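PDB 3PL0: 2OG-Fe dioxygenase family protein from Methylibium petroleiphilum, which probably acts as a dioxygenase of the iron- and 2-oxoglutarate-dependent kind, built on a cupin-type double-stranded beta-helix. Local coordinates for residues R88-L99 against R246-A254; G182-A193 against Q216-L227. All coordinates share one frame; numbering follows the deposited sequence.

Contact 1. Residues R88-L99 against R246-A254; sequences RAHWQPTTYNAL and RSGGFQAPA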
loop_
_atom_site.group_PDB
_atom_site.type_symbol
_atom_site.label_atom_id
_atom_site.label_comp_id
_atom_site.label_asym_id
_atom_site.label_seq_id
_atom_site.Cartn_x
_atom_site.Cartn_y
_atom_site.Cartn_z
ATOM N N ARG A 88 13.718 11.049 2.578
ATOM C CA ARG A 88 14.530 10.632 1.452
ATOM C C ARG A 88 13.682 10.490 0.212
ATOM O O ARG A 88 12.460 10.440 0.290
ATOM C CB ARG A 88 15.273 9.318 1.757
ATOM C CG ARG A 88 14.367 8.125 2.067
ATOM C CD ARG A 88 15.128 6.837 2.234
ATOM N NE ARG A 88 15.684 6.318 0.972
ATOM C CZ ARG A 88 14.981 5.759 -0.025
ATOM N NH1 ARG A 88 13.647 5.625 0.053
ATOM N NH2 ARG A 88 15.621 5.308 -1.129
ATOM N N ALA A 89 14.346 10.413 -0.933
ATOM C CA ALA A 89 13.670 10.307 -2.201
ATOM C C ALA A 89 13.200 8.889 -2.488
ATOM O O ALA A 89 13.737 7.909 -1.957
ATOM C CB ALA A 89 14.592 10.780 -3.309
ATOM N N HIS A 90 12.210 8.793 -3.366
ATOM C CA HIS A 90 11.677 7.535 -3.766
ATOM C C HIS A 90 12.238 7.250 -5.165
ATOM O O HIS A 90 12.127 8.104 -6.027
ATOM C CB HIS A 90 10.141 7.572 -3.754
ATOM C CG HIS A 90 9.532 6.316 -4.285
ATOM N ND1 HIS A 90 9.621 5.110 -3.623
ATOM C CD2 HIS A 90 8.906 6.057 -5.452
ATOM C CE1 HIS A 90 9.055 4.166 -4.352
ATOM N NE2 HIS A 90 8.602 4.717 -5.465
ATOM N N TRP A 91 12.840 6.071 -5.374
ATOM C CA TRP A 91 13.452 5.704 -6.644
ATOM C C TRP A 91 12.452 5.043 -7.594
ATOM O O TRP A 91 11.711 4.168 -7.196
ATOM C CB TRP A 91 14.658 4.741 -6.408
ATOM C CG TRP A 91 15.669 4.650 -7.559
ATOM C CD1 TRP A 91 16.021 5.651 -8.402
ATOM C CD2 TRP A 91 16.446 3.496 -7.969
ATOM N NE1 TRP A 91 16.938 5.207 -9.316
ATOM C CE2 TRP A 91 17.218 3.886 -9.076
ATOM C CE3 TRP A 91 16.531 2.162 -7.522
ATOM C CZ2 TRP A 91 18.123 2.999 -9.738
ATOM C CZ3 TRP A 91 17.430 1.282 -8.166
ATOM C CH2 TRP A 91 18.210 1.715 -9.269
ATOM N N GLN A 92 12.478 5.447 -8.856
ATOM C CA GLN A 92 11.564 4.943 -9.889
ATOM C C GLN A 92 12.376 4.653 -11.186
ATOM O O GLN A 92 12.199 5.341 -12.223
ATOM C CB GLN A 92 10.456 5.985 -10.181
ATOM C CG GLN A 92 9.296 5.985 -9.202
ATOM C CD GLN A 92 8.454 7.286 -9.207
ATOM O OE1 GLN A 92 7.894 7.668 -8.176
ATOM N NE2 GLN A 92 8.406 7.974 -10.341
ATOM N N PRO A 93 13.275 3.646 -11.135
ATOM C CA PRO A 93 14.015 3.261 -12.338
ATOM C C PRO A 93 13.027 2.646 -13.311
ATOM O O PRO A 93 11.953 2.207 -12.866
ATOM C CB PRO A 93 14.962 2.211 -11.821
ATOM C CG PRO A 93 14.243 1.625 -10.568
ATOM C CD PRO A 93 13.607 2.815 -9.964
ATOM N N THR A 94 13.331 2.604 -14.605
ATOM C CA THR A 94 12.378 2.007 -15.550
ATOM C C THR A 94 12.361 0.495 -15.405
ATOM O O THR A 94 11.454 -0.152 -15.949
ATOM C CB THR A 94 12.665 2.324 -17.063
ATOM O OG1 THR A 94 13.894 1.702 -17.485
ATOM C CG2 THR A 94 12.714 3.831 -17.344
ATOM N N THR A 95 13.354 -0.088 -14.709
ATOM C CA THR A 95 13.338 -1.517 -14.511
ATOM C C THR A 95 13.953 -1.801 -13.185
ATOM O O THR A 95 14.907 -1.117 -12.760
ATOM C CB THR A 95 14.111 -2.249 -15.661
ATOM O OG1 THR A 95 14.221 -3.662 -15.392
ATOM C CG2 THR A 95 15.526 -1.651 -15.859
ATOM N N TYR A 96 13.459 -2.848 -12.527
ATOM C CA TYR A 96 14.104 -3.326 -11.311
ATOM C C TYR A 96 15.424 -4.050 -11.559
ATOM O O TYR A 96 16.093 -4.445 -10.633
ATOM C CB TYR A 96 13.122 -4.145 -10.472
ATOM C CG TYR A 96 11.963 -3.278 -10.078
ATOM C CD1 TYR A 96 12.168 -2.123 -9.313
ATOM C CD2 TYR A 96 10.670 -3.569 -10.508
ATOM C CE1 TYR A 96 11.103 -1.305 -8.967
ATOM C CE2 TYR A 96 9.620 -2.769 -10.171
ATOM C CZ TYR A 96 9.838 -1.633 -9.397
ATOM O OH TYR A 96 8.783 -0.813 -9.057
ATOM N N ASN A 97 15.823 -4.168 -12.813
ATOM C CA ASN A 97 17.200 -4.573 -13.144
ATOM C C ASN A 97 18.218 -3.432 -13.077
ATOM O O ASN A 97 19.405 -3.662 -13.343
ATOM C CB ASN A 97 17.229 -5.143 -14.571
ATOM C CG ASN A 97 16.504 -6.458 -14.677
ATOM O OD1 ASN A 97 16.465 -7.209 -13.723
ATOM N ND2 ASN A 97 15.911 -6.724 -15.831
ATOM N N ALA A 98 17.742 -2.211 -12.803
ATOM C CA ALA A 98 18.581 -1.031 -12.796
ATOM C C ALA A 98 19.528 -1.062 -11.605
ATOM O O ALA A 98 19.166 -1.482 -10.512
ATOM C CB ALA A 98 17.728 0.261 -12.793
ATOM N N LEU A 99 20.766 -0.676 -11.858
ATOM C CA LEU A 99 21.806 -0.568 -10.854
ATOM C C LEU A 99 22.026 0.896 -10.507
ATOM O O LEU A 99 22.400 1.202 -9.395
ATOM C CB LEU A 99 23.108 -1.117 -11.399
ATOM C CG LEU A 99 23.121 -2.597 -11.666
ATOM C CD1 LEU A 99 24.497 -2.960 -12.132
ATOM C CD2 LEU A 99 22.712 -3.363 -10.399
ATOM N N ARG A 246 11.302 -3.986 2.426
ATOM C CA ARG A 246 12.431 -4.462 1.639
ATOM C C ARG A 246 13.612 -4.841 2.536
ATOM O O ARG A 246 13.942 -4.102 3.474
ATOM C CB ARG A 246 12.834 -3.382 0.645
ATOM C CG ARG A 246 13.880 -3.850 -0.417
ATOM C CD ARG A 246 13.983 -2.853 -1.561
ATOM N NE ARG A 246 14.776 -3.407 -2.651
ATOM C CZ ARG A 246 16.107 -3.398 -2.685
ATOM N NH1 ARG A 246 16.802 -2.861 -1.697
ATOM N NH2 ARG A 246 16.748 -3.942 -3.699
ATOM N N SER A 247 14.213 -6.001 2.247
ATOM C CA SER A 247 15.440 -6.474 2.880
ATOM C C SER A 247 16.645 -5.780 2.284
ATOM O O SER A 247 16.622 -5.453 1.116
ATOM C CB SER A 247 15.602 -7.965 2.596
ATOM O OG SER A 247 16.733 -8.473 3.280
ATOM N N GLY A 248 17.700 -5.577 3.078
ATOM C CA GLY A 248 19.001 -5.086 2.587
ATOM C C GLY A 248 19.114 -3.566 2.621
ATOM O O GLY A 248 20.070 -2.990 3.161
ATOM N N GLY A 249 18.124 -2.899 2.062
ATOM C CA GLY A 249 18.049 -1.451 2.159
ATOM C C GLY A 249 16.821 -0.968 1.414
ATOM O O GLY A 249 16.082 -1.762 0.805
ATOM N N PHE A 250 16.633 0.335 1.411
ATOM C CA PHE A 250 15.624 0.940 0.520
ATOM C C PHE A 250 16.050 0.758 -0.929
ATOM O O PHE A 250 17.250 0.735 -1.217
ATOM C CB PHE A 250 15.481 2.420 0.812
ATOM C CG PHE A 250 15.012 2.706 2.165
ATOM C CD1 PHE A 250 13.685 2.468 2.510
ATOM C CD2 PHE A 250 15.874 3.178 3.124
ATOM C CE1 PHE A 250 13.236 2.730 3.779
ATOM C CE2 PHE A 250 15.419 3.447 4.388
ATOM C CZ PHE A 250 14.089 3.204 4.723
ATOM N N GLN A 251 15.081 0.622 -1.842
ATOM C CA GLN A 251 15.375 0.689 -3.270
ATOM C C GLN A 251 16.067 2.023 -3.489
ATOM O O GLN A 251 15.567 3.076 -3.063
ATOM C CB GLN A 251 14.091 0.626 -4.139
ATOM C CG GLN A 251 13.721 -0.737 -4.720
ATOM C CD GLN A 251 14.596 -1.185 -5.878
ATOM O OE1 GLN A 251 15.494 -0.460 -6.294
ATOM N NE2 GLN A 251 14.348 -2.406 -6.394
ATOM N N ALA A 252 17.238 1.986 -4.119
ATOM C CA ALA A 252 17.983 3.200 -4.377
ATOM C C ALA A 252 19.106 2.925 -5.387
ATOM O O ALA A 252 19.646 1.808 -5.454
ATOM C CB ALA A 252 18.555 3.796 -3.065
ATOM N N PRO A 253 19.452 3.943 -6.182
ATOM C CA PRO A 253 20.633 3.828 -7.053
ATOM C C PRO A 253 21.881 3.604 -6.210
ATOM O O PRO A 253 21.945 4.069 -5.064
ATOM C CB PRO A 253 20.698 5.185 -7.752
ATOM C CG PRO A 253 20.065 6.117 -6.783
ATOM C CD PRO A 253 18.974 5.334 -6.088
ATOM N N ALA A 254 22.810 2.835 -6.776
ATOM C CA ALA A 254 24.098 2.529 -6.154
ATOM C C ALA A 254 24.942 3.801 -6.092
ATOM O O ALA A 254 25.017 4.584 -7.050
ATOM C CB ALA A 254 24.839 1.416 -6.938
ATOM O OXT ALA A 254 25.539 4.067 -5.047
HETATM O O HOH W 1 12.944 3.726 -3.275
HETATM O O HOH W 2 20.598 -0.498 -7.217
#
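Pro253 lies over the indole of Trp91, its CD 3.5 Å from the centroid of the five-membered ring and almost on the ring normal, a CH-pi contact made squarely on the face. The tertiary amide before the proline continues the cover: Pro253 N sits above the middle of the bicycle, and Ala252 C rests nearer the rim on the same side. With CG anti to the backbone N (chi1 -160°), the indole of Trp91 is directed at the tail, while Pro93 CD packs against the opposite face and clamps the ring. At the ring edge, Gln251 OE1 comes within 3.1 Å of Trp91 CE3; the amide's NE2 turns the other way, past Tyr96 CD1, and is bonded to Gly169 O. Trp91 NE1 is satisfied by Gly101 O. Replacing Trp91 by alanine would probably strip Pro253 of its aromatic platform, open a gap between Pro253 and Pro93, and leave the proline less firmly fixed. This tail follows strand 237-246 of the large antiparallel sheet of the cupin fold, and here it runs back across the outlying two-stranded hairpin of 90-92 and 103-105. At the hairpin's start, the Arg88 guanidinium stacks flat on the Phe250 ring, centres 4.5 Å apart and planes 12° from parallel. A bend at chi3 (-71°) lays the group there, with Phe250 CB under its centre and Arg88 CD over the ring rim. Arg88 NH2 also gives a weak, bent bond to Gln251 O, 3.0 Å long, and a water donates to that same carbonyl while accepting from Trp91 N. Farther along, Ala254 N reaches Leu99 O at 3.1 Å in a nearly straight bond, fastening the last residue of the chain to the loop beyond the Thr95-Ala98 turn.

Contact 2. Residues G182-A193 against Q216-L227; sequences GVRGGETRVFDA and QVIHESTPLLPL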
loop_
_atom_site.group_PDB
_atom_site.type_symbol
_atom_site.label_atom_id
_atom_site.label_comp_id
_atom_site.label_asym_id
_atom_site.label_seq_id
_atom_site.Cartn_x
_atom_site.Cartn_y
_atom_site.Cartn_z
ATOM N N GLY A 182 -18.104 8.668 -3.656
ATOM C CA GLY A 182 -18.537 9.266 -4.887
ATOM C C GLY A 182 -17.978 8.606 -6.121
ATOM O O GLY A 182 -17.997 9.216 -7.189
ATOM N N VAL A 183 -17.468 7.385 -5.989
ATOM C CA VAL A 183 -16.807 6.713 -7.116
ATOM C C VAL A 183 -17.211 5.252 -7.266
ATOM O O VAL A 183 -17.577 4.588 -6.292
ATOM C CB VAL A 183 -15.246 6.799 -7.028
ATOM C CG1 VAL A 183 -14.794 8.270 -6.978
ATOM C CG2 VAL A 183 -14.709 6.028 -5.797
ATOM N N ARG A 184 -17.130 4.751 -8.493
ATOM C CA ARG A 184 -17.007 3.312 -8.695
ATOM C C ARG A 184 -15.715 3.036 -9.488
ATOM O O ARG A 184 -14.866 3.919 -9.647
ATOM C CB ARG A 184 -18.246 2.734 -9.367
ATOM C CG ARG A 184 -18.464 3.225 -10.752
ATOM C CD ARG A 184 -19.800 2.668 -11.338
ATOM N NE ARG A 184 -20.317 3.665 -12.256
ATOM C CZ ARG A 184 -19.871 3.869 -13.496
ATOM N NH1 ARG A 184 -18.914 3.101 -14.020
ATOM N NH2 ARG A 184 -20.413 4.840 -14.228
ATOM N N GLY A 185 -15.524 1.802 -9.938
ATOM C CA GLY A 185 -14.203 1.422 -10.420
ATOM C C GLY A 185 -13.271 1.227 -9.228
ATOM O O GLY A 185 -13.716 0.947 -8.123
ATOM N N GLY A 186 -11.976 1.402 -9.431
ATOM C CA GLY A 186 -10.997 1.135 -8.394
ATOM C C GLY A 186 -11.043 -0.305 -7.906
ATOM O O GLY A 186 -10.946 -0.572 -6.733
ATOM N N GLU A 187 -11.245 -1.227 -8.832
ATOM C CA GLU A 187 -11.233 -2.628 -8.528
ATOM C C GLU A 187 -9.792 -3.072 -8.524
ATOM O O GLU A 187 -9.045 -2.721 -9.420
ATOM C CB GLU A 187 -11.962 -3.353 -9.649
ATOM C CG GLU A 187 -11.980 -4.823 -9.523
ATOM C CD GLU A 187 -12.748 -5.441 -10.672
ATOM O OE1 GLU A 187 -12.221 -5.454 -11.826
ATOM O OE2 GLU A 187 -13.888 -5.898 -10.384
ATOM N N THR A 188 -9.395 -3.855 -7.542
ATOM C CA THR A 188 -8.037 -4.410 -7.479
ATOM C C THR A 188 -7.989 -5.683 -8.293
ATOM O O THR A 188 -8.937 -6.479 -8.267
ATOM C CB THR A 188 -7.665 -4.806 -6.035
ATOM O OG1 THR A 188 -7.853 -3.668 -5.188
ATOM C CG2 THR A 188 -6.196 -5.316 -5.925
ATOM N N ARG A 189 -6.889 -5.893 -8.991
ATOM C CA ARG A 189 -6.553 -7.228 -9.505
ATOM C C ARG A 189 -5.177 -7.689 -9.026
ATOM O O ARG A 189 -4.224 -6.886 -8.990
ATOM C CB ARG A 189 -6.549 -7.213 -11.018
ATOM C CG ARG A 189 -7.915 -7.169 -11.640
ATOM C CD ARG A 189 -8.402 -5.780 -11.909
ATOM N NE ARG A 189 -9.573 -5.751 -12.785
ATOM C CZ ARG A 189 -9.493 -5.737 -14.108
ATOM N NH1 ARG A 189 -8.310 -5.725 -14.706
ATOM N NH2 ARG A 189 -10.583 -5.700 -14.849
ATOM N N VAL A 190 -5.077 -8.980 -8.679
ATOM C CA VAL A 190 -3.818 -9.621 -8.295
ATOM C C VAL A 190 -3.622 -10.819 -9.215
ATOM O O VAL A 190 -4.580 -11.569 -9.445
ATOM C CB VAL A 190 -3.860 -10.049 -6.848
ATOM C CG1 VAL A 190 -2.488 -10.696 -6.438
ATOM C CG2 VAL A 190 -4.125 -8.832 -5.995
ATOM N N PHE A 191 -2.428 -10.941 -9.815
ATOM C CA PHE A 191 -2.130 -12.063 -10.669
ATOM C C PHE A 191 -0.893 -12.797 -10.179
ATOM O O PHE A 191 0.065 -12.176 -9.758
ATOM C CB PHE A 191 -1.840 -11.580 -12.088
ATOM C CG PHE A 191 -2.958 -10.823 -12.716
ATOM C CD1 PHE A 191 -3.930 -11.483 -13.438
ATOM C CD2 PHE A 191 -3.003 -9.445 -12.621
ATOM C CE1 PHE A 191 -4.974 -10.785 -14.040
ATOM C CE2 PHE A 191 -4.048 -8.716 -13.208
ATOM C CZ PHE A 191 -5.038 -9.396 -13.925
ATOM N N ASP A 192 -0.898 -14.104 -10.312
ATOM C CA ASP A 192 0.316 -14.913 -10.245
ATOM C C ASP A 192 1.377 -14.364 -11.205
ATOM O O ASP A 192 1.100 -14.147 -12.359
ATOM C CB ASP A 192 -0.014 -16.328 -10.717
ATOM C CG ASP A 192 1.133 -17.321 -10.476
ATOM O OD1 ASP A 192 2.220 -16.889 -10.069
ATOM O OD2 ASP A 192 0.935 -18.525 -10.722
ATOM N N ALA A 193 2.585 -14.120 -10.736
ATOM C CA ALA A 193 3.573 -13.516 -11.614
ATOM C C ALA A 193 4.080 -14.534 -12.575
ATOM O O ALA A 193 4.643 -14.136 -13.562
ATOM C CB ALA A 193 4.720 -12.941 -10.852
ATOM N N GLN A 216 6.184 -12.741 -6.027
ATOM C CA GLN A 216 5.345 -13.837 -6.531
ATOM C C GLN A 216 4.086 -13.402 -7.261
ATOM O O GLN A 216 3.521 -14.173 -8.010
ATOM C CB GLN A 216 4.937 -14.697 -5.362
ATOM C CG GLN A 216 6.091 -15.513 -4.808
ATOM C CD GLN A 216 6.624 -16.492 -5.834
ATOM O OE1 GLN A 216 5.850 -17.212 -6.468
ATOM N NE2 GLN A 216 7.944 -16.509 -6.021
ATOM N N VAL A 217 3.627 -12.176 -7.023
ATOM C CA VAL A 217 2.412 -11.671 -7.642
ATOM C C VAL A 217 2.689 -10.266 -8.189
ATOM O O VAL A 217 3.698 -9.600 -7.822
ATOM C CB VAL A 217 1.232 -11.652 -6.649
ATOM C CG1 VAL A 217 0.927 -13.069 -6.152
ATOM C CG2 VAL A 217 1.545 -10.705 -5.478
ATOM N N ILE A 218 1.840 -9.887 -9.137
ATOM C CA ILE A 218 1.756 -8.520 -9.633
ATOM C C ILE A 218 0.322 -8.018 -9.427
ATOM O O ILE A 218 -0.603 -8.801 -9.212
ATOM C CB ILE A 218 2.219 -8.376 -11.094
ATOM C CG1 ILE A 218 1.357 -9.228 -12.056
ATOM C CG2 ILE A 218 3.766 -8.698 -11.227
ATOM C CD1 ILE A 218 1.737 -9.047 -13.512
ATOM N N HIS A 219 0.135 -6.705 -9.441
ATOM C CA HIS A 219 -1.174 -6.181 -9.108
ATOM C C HIS A 219 -1.425 -4.842 -9.792
ATOM O O HIS A 219 -0.536 -4.277 -10.467
ATOM C CB HIS A 219 -1.319 -6.099 -7.587
ATOM C CG HIS A 219 -0.434 -5.064 -6.963
ATOM N ND1 HIS A 219 -0.893 -3.816 -6.577
ATOM C CD2 HIS A 219 0.899 -5.069 -6.717
ATOM C CE1 HIS A 219 0.121 -3.104 -6.104
ATOM N NE2 HIS A 219 1.217 -3.849 -6.162
ATOM N N GLU A 220 -2.648 -4.353 -9.659
ATOM C CA GLU A 220 -3.087 -3.149 -10.367
ATOM C C GLU A 220 -4.400 -2.773 -9.782
ATOM O O GLU A 220 -4.995 -3.546 -9.017
ATOM C CB GLU A 220 -3.204 -3.406 -11.893
ATOM C CG GLU A 220 -4.318 -4.393 -12.260
ATOM C CD GLU A 220 -4.440 -4.683 -13.718
ATOM O OE1 GLU A 220 -3.429 -4.644 -14.449
ATOM O OE2 GLU A 220 -5.556 -5.073 -14.117
ATOM N N SER A 221 -4.902 -1.591 -10.127
ATOM C CA SER A 221 -6.289 -1.312 -9.845
ATOM C C SER A 221 -6.874 -0.553 -10.996
ATOM O O SER A 221 -6.177 0.215 -11.654
ATOM C CB SER A 221 -6.489 -0.559 -8.547
ATOM O OG SER A 221 -5.923 0.695 -8.641
ATOM N N THR A 222 -8.168 -0.739 -11.217
ATOM C CA THR A 222 -8.829 -0.104 -12.331
ATOM C C THR A 222 -9.125 1.368 -12.069
ATOM O O THR A 222 -9.258 1.779 -10.939
ATOM C CB THR A 222 -10.109 -0.822 -12.676
ATOM O OG1 THR A 222 -11.049 -0.641 -11.621
ATOM C CG2 THR A 222 -9.784 -2.337 -12.949
ATOM N N PRO A 223 -9.245 2.159 -13.128
ATOM C CA PRO A 223 -9.515 3.596 -12.940
ATOM C C PRO A 223 -10.821 3.878 -12.173
ATOM O O PRO A 223 -11.779 3.070 -12.190
ATOM C CB PRO A 223 -9.634 4.129 -14.385
ATOM C CG PRO A 223 -9.015 3.123 -15.229
ATOM C CD PRO A 223 -9.159 1.786 -14.550
ATOM N N LEU A 224 -10.851 5.009 -11.491
ATOM C CA LEU A 224 -12.056 5.490 -10.823
ATOM C C LEU A 224 -12.982 6.110 -11.850
ATOM O O LEU A 224 -12.540 6.568 -12.868
ATOM C CB LEU A 224 -11.743 6.514 -9.722
ATOM C CG LEU A 224 -10.697 6.116 -8.698
ATOM C CD1 LEU A 224 -10.475 7.287 -7.769
ATOM C CD2 LEU A 224 -11.145 4.875 -7.969
ATOM N N LEU A 225 -14.285 6.039 -11.592
ATOM C CA LEU A 225 -15.280 6.723 -12.401
ATOM C C LEU A 225 -16.231 7.331 -11.416
ATOM O O LEU A 225 -16.728 6.642 -10.494
ATOM C CB LEU A 225 -15.983 5.765 -13.343
ATOM C CG LEU A 225 -15.067 5.053 -14.379
ATOM C CD1 LEU A 225 -15.587 3.651 -14.649
ATOM C CD2 LEU A 225 -14.889 5.894 -15.699
ATOM N N PRO A 226 -16.456 8.637 -11.548
ATOM C CA PRO A 226 -17.374 9.330 -10.656
ATOM C C PRO A 226 -18.776 8.748 -10.695
ATOM O O PRO A 226 -19.258 8.451 -11.745
ATOM C CB PRO A 226 -17.400 10.771 -11.213
ATOM C CG PRO A 226 -16.156 10.902 -12.025
ATOM C CD PRO A 226 -15.823 9.534 -12.537
ATOM N N LEU A 227 -19.445 8.603 -9.562
ATOM C CA LEU A 227 -20.836 8.147 -9.577
ATOM C C LEU A 227 -21.758 9.208 -10.174
ATOM O O LEU A 227 -22.718 8.892 -10.904
ATOM C CB LEU A 227 -21.297 7.793 -8.170
ATOM C CG LEU A 227 -20.628 6.530 -7.614
ATOM C CD1 LEU A 227 -20.981 6.350 -6.132
ATOM C CD2 LEU A 227 -21.009 5.319 -8.450
#
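Arg189 and Glu220 face each other as an antiparallel hydrogen-bonded pair and add a salt bridge above it, Arg189 NH1 meeting Glu220 OE2 at 2.9 Å nearly along the C-O axis, with guanidinium and carboxylate almost coplanar. The other edge of the guanidinium is taken by Glu187, whose OE1 accepts from Arg189 NE at 2.8 Å, so two carboxylates grip one arginine and fix its rotation; Glu187 OE2 has a second cationic partner in Arg200. Thr222 CG2 covers a face of the guanidinium, while its OG1, held between the backbone N and the carbonyl carbon (chi1 68°), accepts from Glu187 N at 2.9 Å.

Backbone pairing is regular on both sides of a break. Phe191 and Ile218 exchange two bonds, as do Arg184 and Leu225, and Ala193 N and Leu227 N close the two ends on Gln216 O and Gly182 O. Between them the ladder is interrupted: Gly186 N gives its main bond to Pro223 O (3.2 Å, 154°) from well above the carbonyl plane and only a weak one to Thr222 O, while Thr222 N returns to Glu187 O. A CB on Gly185 would clash with Pro223 O, and one on Gly186 with Leu224 CD2, so the break is built for glycines.

Thr188, Val190 and His219 point to the opposite side of the sheet from the salt bridges, toward strand 209-213. There His219 NE2 bonds Asp168 and its ring meets that of His166, a clustering of two histidines and an aspartate consistent with the iron-binding facial triad of 2-oxoglutarate-dependent dioxygenases within their double-stranded beta-helix.

From the N terminus, the chain passes several helices and the first strands of the large sheet before reaching 88-99, the first side of contact 1. It then continues through the hairpin partner 103-105, helix 118-134 and strands 141-152 and 172-181 to 182-193, where contact 2 opens. Contact 2 closes a short loop of 22 residues, carrying strands 198-201 and 209-213, when 216-227 returns. Strand 237-246 follows, and the tail 246-254 completes contact 1, so contact 2 is nested within its much longer loop. The centres of the two contacts lie about 24 Å apart, and the contacts do not touch: contact 2 joins two strands of the three-stranded sheet, contact 1 ties the C terminus to a peripheral hairpin.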